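PDB 1PXZ: pectate lyase 1 from Juniperus ashei, which cleaves polygalacturonate (pectate) by elimination, though with low activity, probably with the help of calcium, and is the major allergen of cedar pollen. Local coordinates for residues Gly56-Gly61 with Met76-Lys81; Pro106-Arg111 with Val116-Leu121. One frame throughout, in Å; residues are numbered along the deposited sequence.

Contact 1: Gly56-Gly61 with Met76-Lys81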
ATOM      1  N   GLY A  56      15.682  18.252 -11.494  1.00 13.51           N
ATOM      2  CA  GLY A  56      16.602  17.136 -11.350  1.00  9.86           C
ATOM      3  C   GLY A  56      16.394  16.395 -10.043  1.00 11.20           C
ATOM      4  O   GLY A  56      16.857  15.258  -9.924  1.00 12.75           O
ATOM      5  N   THR A  57      15.741  17.008  -9.065  1.00  9.83           N
ATOM      6  CA  THR A  57      15.564  16.314  -7.786  1.00  9.75           C
ATOM      7  C   THR A  57      14.224  15.595  -7.755  1.00 11.98           C
ATOM      8  O   THR A  57      13.350  15.871  -8.585  1.00 10.36           O
ATOM      9  CB  THR A  57      15.607  17.258  -6.563  1.00 11.45           C
ATOM     10  OG1 THR A  57      14.618  18.280  -6.737  1.00 10.91           O
ATOM     11  CG2 THR A  57      16.988  17.896  -6.466  1.00  7.66           C
ATOM     12  N   LEU A  58      14.070  14.700  -6.780  1.00  9.75           N
ATOM     13  CA  LEU A  58      12.805  13.957  -6.688  1.00  8.90           C
ATOM     14  C   LEU A  58      11.660  14.884  -6.338  1.00 10.13           C
ATOM     15  O   LEU A  58      10.549  14.832  -6.889  1.00 10.75           O
ATOM     16  CB  LEU A  58      12.991  12.840  -5.652  1.00 10.37           C
ATOM     17  CG  LEU A  58      11.717  12.061  -5.312  1.00 10.61           C
ATOM     18  CD1 LEU A  58      11.132  11.447  -6.571  1.00  9.27           C
ATOM     19  CD2 LEU A  58      12.015  10.993  -4.257  1.00 10.37           C
ATOM     20  N   ARG A  59      11.882  15.802  -5.377  1.00  6.79           N
ATOM     21  CA  ARG A  59      10.770  16.655  -4.955  1.00  6.59           C
ATOM     22  C   ARG A  59      10.324  17.581  -6.072  1.00  9.96           C
ATOM     23  O   ARG A  59       9.134  17.843  -6.215  1.00 12.09           O
ATOM     24  CB  ARG A  59      11.111  17.475  -3.712  1.00 10.66           C
ATOM     25  CG  ARG A  59       9.924  18.289  -3.173  1.00 11.14           C
ATOM     26  CD  ARG A  59      10.415  19.110  -1.976  1.00 11.02           C
ATOM     27  NE  ARG A  59      10.944  18.267  -0.902  1.00  9.65           N
ATOM     28  CZ  ARG A  59      10.199  17.771   0.074  1.00 12.66           C
ATOM     29  NH1 ARG A  59       8.892  18.008   0.140  1.00  9.20           N
ATOM     30  NH2 ARG A  59      10.772  17.026   1.002  1.00 13.21           N
ATOM     31  N   TYR A  60      11.253  18.088  -6.886  1.00 11.92           N
ATOM     32  CA  TYR A  60      10.777  18.895  -8.022  1.00  8.31           C
ATOM     33  C   TYR A  60       9.844  18.094  -8.908  1.00  5.33           C
ATOM     34  O   TYR A  60       8.773  18.529  -9.300  1.00 11.79           O
ATOM     35  CB  TYR A  60      11.986  19.374  -8.830  1.00  9.47           C
ATOM     36  CG  TYR A  60      11.658  20.274 -10.009  1.00 10.84           C
ATOM     37  CD1 TYR A  60      11.596  21.654  -9.854  1.00 21.52           C
ATOM     38  CD2 TYR A  60      11.422  19.750 -11.273  1.00 14.89           C
ATOM     39  CE1 TYR A  60      11.298  22.497 -10.921  1.00 20.57           C
ATOM     40  CE2 TYR A  60      11.123  20.579 -12.340  1.00 12.58           C
ATOM     41  CZ  TYR A  60      11.066  21.940 -12.161  1.00 20.54           C
ATOM     42  OH  TYR A  60      10.769  22.728 -13.254  1.00 20.74           O
ATOM     43  N   GLY A  61      10.222  16.889  -9.326  1.00  7.42           N
ATOM     44  CA  GLY A  61       9.281  16.233 -10.239  1.00  8.54           C
ATOM     45  C   GLY A  61       7.988  15.855  -9.540  1.00  8.68           C
ATOM     46  O   GLY A  61       6.900  15.928 -10.121  1.00 10.76           O
ATOM     47  N   MET A  76      20.167   5.164  -6.023  1.00 10.37           N
ATOM     48  CA  MET A  76      20.121   6.331  -5.161  1.00  8.84           C
ATOM     49  C   MET A  76      19.605   6.001  -3.766  1.00 13.70           C
ATOM     50  O   MET A  76      18.523   5.414  -3.691  1.00 13.74           O
ATOM     51  CB  MET A  76      19.157   7.364  -5.759  1.00 12.26           C
ATOM     52  CG  MET A  76      19.792   8.184  -6.863  1.00 26.97           C
ATOM     53  SD  MET A  76      18.634   9.446  -7.458  1.00 20.19           S
ATOM     54  CE  MET A  76      19.564   9.959  -8.917  1.00 26.26           C
ATOM     55  N   ASN A  77      20.338   6.362  -2.723  1.00 13.68           N
ATOM     56  CA  ASN A  77      19.759   6.440  -1.384  1.00  6.74           C
ATOM     57  C   ASN A  77      19.378   7.885  -1.118  1.00 13.09           C
ATOM     58  O   ASN A  77      20.267   8.751  -1.079  1.00 16.50           O
ATOM     59  CB  ASN A  77      20.707   5.916  -0.305  1.00 11.17           C
ATOM     60  CG  ASN A  77      21.159   4.514  -0.648  1.00 19.90           C
ATOM     61  OD1 ASN A  77      20.380   3.734  -1.188  1.00 18.99           O
ATOM     62  ND2 ASN A  77      22.412   4.158  -0.386  1.00 21.97           N
ATOM     63  N   ILE A  78      18.088   8.149  -0.970  1.00  7.70           N
ATOM     64  CA  ILE A  78      17.674   9.546  -0.790  1.00 10.68           C
ATOM     65  C   ILE A  78      17.179   9.769   0.630  1.00 17.65           C
ATOM     66  O   ILE A  78      16.338   9.017   1.135  1.00 15.47           O
ATOM     67  CB  ILE A  78      16.573   9.944  -1.798  1.00 13.73           C
ATOM     68  CG1 ILE A  78      17.016   9.971  -3.256  1.00 15.05           C
ATOM     69  CG2 ILE A  78      15.958  11.272  -1.368  1.00 18.28           C
ATOM     70  CD1 ILE A  78      15.902   9.972  -4.280  1.00 21.71           C
ATOM     71  N   LYS A  79      17.729  10.804   1.271  1.00 13.31           N
ATOM     72  CA  LYS A  79      17.267  11.166   2.609  1.00 16.68           C
ATOM     73  C   LYS A  79      16.536  12.509   2.524  1.00 23.95           C
ATOM     74  O   LYS A  79      17.149  13.560   2.300  1.00 15.99           O
ATOM     75  CB  LYS A  79      18.391  11.241   3.652  1.00 17.42           C
ATOM     76  CG  LYS A  79      17.873  11.583   5.055  1.00 15.13           C
ATOM     77  CD  LYS A  79      18.984  11.559   6.096  1.00 22.58           C
ATOM     78  CE  LYS A  79      18.458  11.812   7.496  1.00 24.96           C
ATOM     79  NZ  LYS A  79      19.532  12.045   8.503  1.00 34.42           N
ATOM     80  N   LEU A  80      15.219  12.475   2.689  1.00 11.18           N
ATOM     81  CA  LEU A  80      14.465  13.727   2.569  1.00 13.23           C
ATOM     82  C   LEU A  80      14.563  14.591   3.811  1.00 14.50           C
ATOM     83  O   LEU A  80      14.744  14.096   4.931  1.00 11.63           O
ATOM     84  CB  LEU A  80      12.994  13.421   2.265  1.00 12.64           C
ATOM     85  CG  LEU A  80      12.735  12.655   0.970  1.00 14.19           C
ATOM     86  CD1 LEU A  80      11.318  12.099   0.984  1.00 14.60           C
ATOM     87  CD2 LEU A  80      12.948  13.548  -0.242  1.00 14.86           C
ATOM     88  N   LYS A  81      14.407  15.909   3.642  1.00 12.95           N
ATOM     89  CA  LYS A  81      14.543  16.796   4.788  1.00 12.33           C
ATOM     90  C   LYS A  81      13.195  17.115   5.432  1.00 17.15           C
ATOM     91  O   LYS A  81      13.161  17.537   6.584  1.00 15.92           O
ATOM     92  CB  LYS A  81      15.187  18.124   4.404  1.00 15.93           C
ATOM     93  CG  LYS A  81      16.638  18.049   3.940  1.00 21.95           C
ATOM     94  CD  LYS A  81      17.191  19.461   3.864  1.00 29.49           C
ATOM     95  CE  LYS A  81      18.680  19.493   3.574  1.00 36.73           C
ATOM     96  NZ  LYS A  81      19.054  18.698   2.380  1.00 31.75           N
TER
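At one end of the parallel beta-helix, a short helix covers the first coils, and here Leu58 and Arg59 of its opening turn meet Ile78 and Leu80 on the inward side of 76-81. No hydrogen bond joins the two segments; the contact is buried, and its closest pair is apolar. Leu58 extends its branch across that of Ile78 at a slant, and its CD2 comes to 4.0 Å from Ile78 CD1. With CG turned anti to the backbone N (chi1 173°), the leucine is directed off the helix toward the strand. Next along, the guanidinium of Arg59 lies near Leu80, NH2 being 4.3 Å from Leu80 CD2. That group is held by three partners: NE forms a salt bridge with Asp48, while NH1 and NH2 hydrogen-bond to the carbonyl oxygens of Pro83 and Met82, the residues just after 76-81. Asp48 also accepts from the backbone N of Lys81, so one carboxylate links the helix and the chain leaving the strand. Thr57 is the N-cap: its OG1 accepts a weak bond from Tyr60 N at 3.4 Å, and the same oxygen is hydrogen-bonded to the carbonyl oxygen of Thr54. Asn77 and Lys79, in contrast, face outward on the exposed side of a region, 71-83, that binds patient IgE. Around the contact, Leu58 also rests on Val43 of strand 39-43 and on Ile70 and Phe72 of strand 68-72, while Ile78 leans on Phe72 and on Leu101 of strand 99-102.

Contact 2: Pro106-Arg111 with Val116-Leu121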
ATOM      1  N   PRO A 106      11.870  11.656   6.793  1.00 14.62           N
ATOM      2  CA  PRO A 106      10.463  11.406   6.493  1.00 17.06           C
ATOM      3  C   PRO A 106      10.321  10.848   5.072  1.00 14.13           C
ATOM      4  O   PRO A 106      11.262  10.895   4.296  1.00 10.45           O
ATOM      5  CB  PRO A 106       9.789  12.775   6.584  1.00 18.17           C
ATOM      6  CG  PRO A 106      10.889  13.771   6.533  1.00 21.15           C
ATOM      7  CD  PRO A 106      12.172  13.096   6.916  1.00 13.77           C
ATOM      8  N   CYS A 107       9.133  10.310   4.764  1.00 10.95           N
ATOM      9  CA  CYS A 107       8.956   9.617   3.489  1.00  6.31           C
ATOM     10  C   CYS A 107       7.815  10.202   2.682  1.00 13.75           C
ATOM     11  O   CYS A 107       7.765  11.440   2.546  1.00 12.27           O
ATOM     12  CB  CYS A 107       8.823   8.105   3.785  1.00 12.15           C
ATOM     13  SG  CYS A 107      10.426   7.468   4.397  1.00 17.47           S
ATOM     14  N   LEU A 108       6.915   9.389   2.149  1.00 10.71           N
ATOM     15  CA  LEU A 108       5.992   9.826   1.107  1.00  9.06           C
ATOM     16  C   LEU A 108       4.573  10.072   1.609  1.00 13.95           C
ATOM     17  O   LEU A 108       4.020   9.279   2.382  1.00 12.21           O
ATOM     18  CB  LEU A 108       5.882   8.783  -0.017  1.00  9.31           C
ATOM     19  CG  LEU A 108       7.214   8.397  -0.687  1.00 10.05           C
ATOM     20  CD1 LEU A 108       6.977   7.329  -1.741  1.00 13.05           C
ATOM     21  CD2 LEU A 108       7.894   9.635  -1.250  1.00 10.91           C
ATOM     22  N   PHE A 109       4.035  11.191   1.132  1.00  8.60           N
ATOM     23  CA  PHE A 109       2.749  11.693   1.577  1.00  9.87           C
ATOM     24  C   PHE A 109       1.894  12.076   0.376  1.00  9.65           C
ATOM     25  O   PHE A 109       2.366  12.657  -0.589  1.00  9.80           O
ATOM     26  CB  PHE A 109       2.908  12.919   2.497  1.00 10.89           C
ATOM     27  CG  PHE A 109       3.518  12.595   3.855  1.00 13.27           C
ATOM     28  CD1 PHE A 109       4.871  12.316   3.990  1.00 12.82           C
ATOM     29  CD2 PHE A 109       2.724  12.573   4.987  1.00 15.29           C
ATOM     30  CE1 PHE A 109       5.457  11.997   5.204  1.00 12.81           C
ATOM     31  CE2 PHE A 109       3.288  12.254   6.211  1.00 15.39           C
ATOM     32  CZ  PHE A 109       4.634  11.980   6.319  1.00 14.39           C
ATOM     33  N   MET A 110       0.615  11.737   0.456  1.00 12.43           N
ATOM     34  CA  MET A 110      -0.335  12.167  -0.570  1.00 14.41           C
ATOM     35  C   MET A 110      -1.568  12.731   0.129  1.00 15.76           C
ATOM     36  O   MET A 110      -2.126  12.065   1.018  1.00 11.79           O
ATOM     37  CB  MET A 110      -0.707  11.003  -1.485  1.00 10.07           C
ATOM     38  CG  MET A 110       0.416  10.599  -2.448  1.00 16.11           C
ATOM     39  SD  MET A 110       0.275   8.844  -2.830  1.00 36.01           S
ATOM     40  CE  MET A 110       0.940   8.154  -1.297  1.00 30.05           C
ATOM     41  N   ARG A 111      -1.971  13.944  -0.246  1.00  9.44           N
ATOM     42  CA  ARG A 111      -3.125  14.524   0.457  1.00 12.40           C
ATOM     43  C   ARG A 111      -4.032  15.231  -0.542  1.00 14.93           C
ATOM     44  O   ARG A 111      -3.613  16.125  -1.275  1.00 12.67           O
ATOM     45  CB  ARG A 111      -2.682  15.478   1.560  1.00 18.90           C
ATOM     46  CG  ARG A 111      -3.842  16.120   2.305  1.00 22.40           C
ATOM     47  CD  ARG A 111      -3.510  17.570   2.638  1.00 45.90           C
ATOM     48  NE  ARG A 111      -2.326  17.677   3.474  1.00 59.70           N
ATOM     49  CZ  ARG A 111      -1.525  18.732   3.564  1.00 66.96           C
ATOM     50  NH1 ARG A 111      -1.781  19.821   2.850  1.00 86.57           N
ATOM     51  NH2 ARG A 111      -0.471  18.696   4.371  1.00 50.47           N
ATOM     52  N   VAL A 116      -2.086   8.391  -8.480  1.00  9.93           N
ATOM     53  CA  VAL A 116      -0.686   8.234  -8.085  1.00  8.42           C
ATOM     54  C   VAL A 116      -0.322   6.745  -8.063  1.00 14.30           C
ATOM     55  O   VAL A 116      -1.013   5.970  -7.386  1.00 11.25           O
ATOM     56  CB  VAL A 116      -0.383   8.838  -6.710  1.00  8.52           C
ATOM     57  CG1 VAL A 116       1.055   8.504  -6.295  1.00  9.75           C
ATOM     58  CG2 VAL A 116      -0.615  10.340  -6.682  1.00 12.84           C
ATOM     59  N   ILE A 117       0.736   6.390  -8.792  1.00  6.88           N
ATOM     60  CA  ILE A 117       1.328   5.067  -8.805  1.00  4.50           C
ATOM     61  C   ILE A 117       2.705   5.117  -8.133  1.00 10.96           C
ATOM     62  O   ILE A 117       3.565   5.900  -8.532  1.00  9.37           O
ATOM     63  CB  ILE A 117       1.486   4.494 -10.223  1.00  4.44           C
ATOM     64  CG1 ILE A 117       0.135   4.319 -10.954  1.00  6.91           C
ATOM     65  CG2 ILE A 117       2.255   3.187 -10.219  1.00  8.16           C
ATOM     66  CD1 ILE A 117       0.327   3.964 -12.422  1.00  8.34           C
ATOM     67  N   LEU A 118       2.898   4.276  -7.118  1.00  6.82           N
ATOM     68  CA  LEU A 118       4.219   4.184  -6.486  1.00  9.44           C
ATOM     69  C   LEU A 118       4.701   2.764  -6.740  1.00 10.21           C
ATOM     70  O   LEU A 118       4.047   1.845  -6.266  1.00  7.31           O
ATOM     71  CB  LEU A 118       4.182   4.479  -5.004  1.00  7.16           C
ATOM     72  CG  LEU A 118       3.631   5.848  -4.596  1.00 11.47           C
ATOM     73  CD1 LEU A 118       3.461   5.921  -3.091  1.00 15.10           C
ATOM     74  CD2 LEU A 118       4.548   6.969  -5.098  1.00  7.94           C
ATOM     75  N   HIS A 119       5.795   2.611  -7.471  1.00  5.71           N
ATOM     76  CA  HIS A 119       6.170   1.284  -7.905  1.00  7.99           C
ATOM     77  C   HIS A 119       7.679   1.041  -7.847  1.00 11.85           C
ATOM     78  O   HIS A 119       8.451   1.888  -8.295  1.00  6.82           O
ATOM     79  CB  HIS A 119       5.677   1.131  -9.335  1.00  3.03           C
ATOM     80  CG  HIS A 119       6.134  -0.060 -10.101  1.00  5.43           C
ATOM     81  ND1 HIS A 119       5.476  -1.275 -10.040  1.00  6.56           N
ATOM     82  CD2 HIS A 119       7.154  -0.224 -10.978  1.00  9.64           C
ATOM     83  CE1 HIS A 119       6.100  -2.145 -10.841  1.00  8.26           C
ATOM     84  NE2 HIS A 119       7.124  -1.529 -11.414  1.00 10.75           N
ATOM     85  N   SER A 120       8.027  -0.111  -7.327  1.00  7.75           N
ATOM     86  CA  SER A 120       9.379  -0.667  -7.284  1.00  4.87           C
ATOM     87  C   SER A 120      10.385   0.218  -6.558  1.00 11.62           C
ATOM     88  O   SER A 120      11.540   0.391  -6.980  1.00  7.13           O
ATOM     89  CB  SER A 120       9.818  -0.996  -8.716  1.00  8.80           C
ATOM     90  OG  SER A 120      10.929  -1.874  -8.709  1.00 18.14           O
ATOM     91  N   LEU A 121       9.935   0.727  -5.419  1.00  8.57           N
ATOM     92  CA  LEU A 121      10.769   1.485  -4.502  1.00  7.86           C
ATOM     93  C   LEU A 121      11.114   0.680  -3.252  1.00 13.50           C
ATOM     94  O   LEU A 121      10.333  -0.126  -2.737  1.00  8.50           O
ATOM     95  CB  LEU A 121      10.071   2.764  -4.030  1.00  6.45           C
ATOM     96  CG  LEU A 121       9.513   3.676  -5.120  1.00  8.83           C
ATOM     97  CD1 LEU A 121       8.680   4.801  -4.525  1.00  8.55           C
ATOM     98  CD2 LEU A 121      10.683   4.184  -5.971  1.00 14.28           C
TER
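Met110, Leu118 and Leu108 fill the gap between two faces of the beta-helix, their side chains meeting in its interior from strands 108-111 and 114-119. The strands run almost antiparallel, at 164°, but their axes stay 10.4 Å apart, too far for backbone pairing; side chains alone bridge the distance. Met110 has the most surface buried. Its sulfur passes across Val116 at an angle, SD lying 3.6 Å from Val116 CG1, the methyl that the torsion of Val116 places anti to its backbone N. A bend at the last torsion (chi3 -77°) then turns the terminal methyl away from Val116 and toward Leu118, where Met110 CE and Leu118 CD1 meet tip to tip at 3.8 Å. Leu118 CD1 serves a second neighbour from the same face, for Leu108 CD1 also reaches it end-on at 4.0 Å. One leucine methyl thus sits against both Met110 and Leu108. Leu108 CD1 in turn passes obliquely by Leu121 CD1 at 4.1 Å, which carries the apolar filling past the end of strand 114-119. The alternation of the strands sends Phe109 and Ile117 the other way, off the interior. Met110 lies about 9 Å, side chain to side chain, from Asp177, a probable calcium ligand. Strand 108-111 lies between strands 84-85 and 153-156: Leu108 touches Leu84, and Met110 touches Ile153 and Met155. Across the interior, strand 114-119 lies between 90-93 and 161-164, with Leu118 and Leu121 both resting on Ile92 of strand 90-93.

How the contacts relate
Following the chain from the N terminus, contact 1 comes first: it closes a loop of 14 residues in which the chain leaves helix 58-63, forms strand 68-72 and returns as strand 76-78. Contact 2 opens later and spans only the four residues between 106-111 and 116-121, two of them already in strand 114-119, so the two are in series and neither encloses the other. The first joins the covering helix to the end of the beta-helix, the second two faces further along it. Their centres lie about 12 Å apart, and they touch where Leu80 O packs 3.4 Å from Pro106 CD.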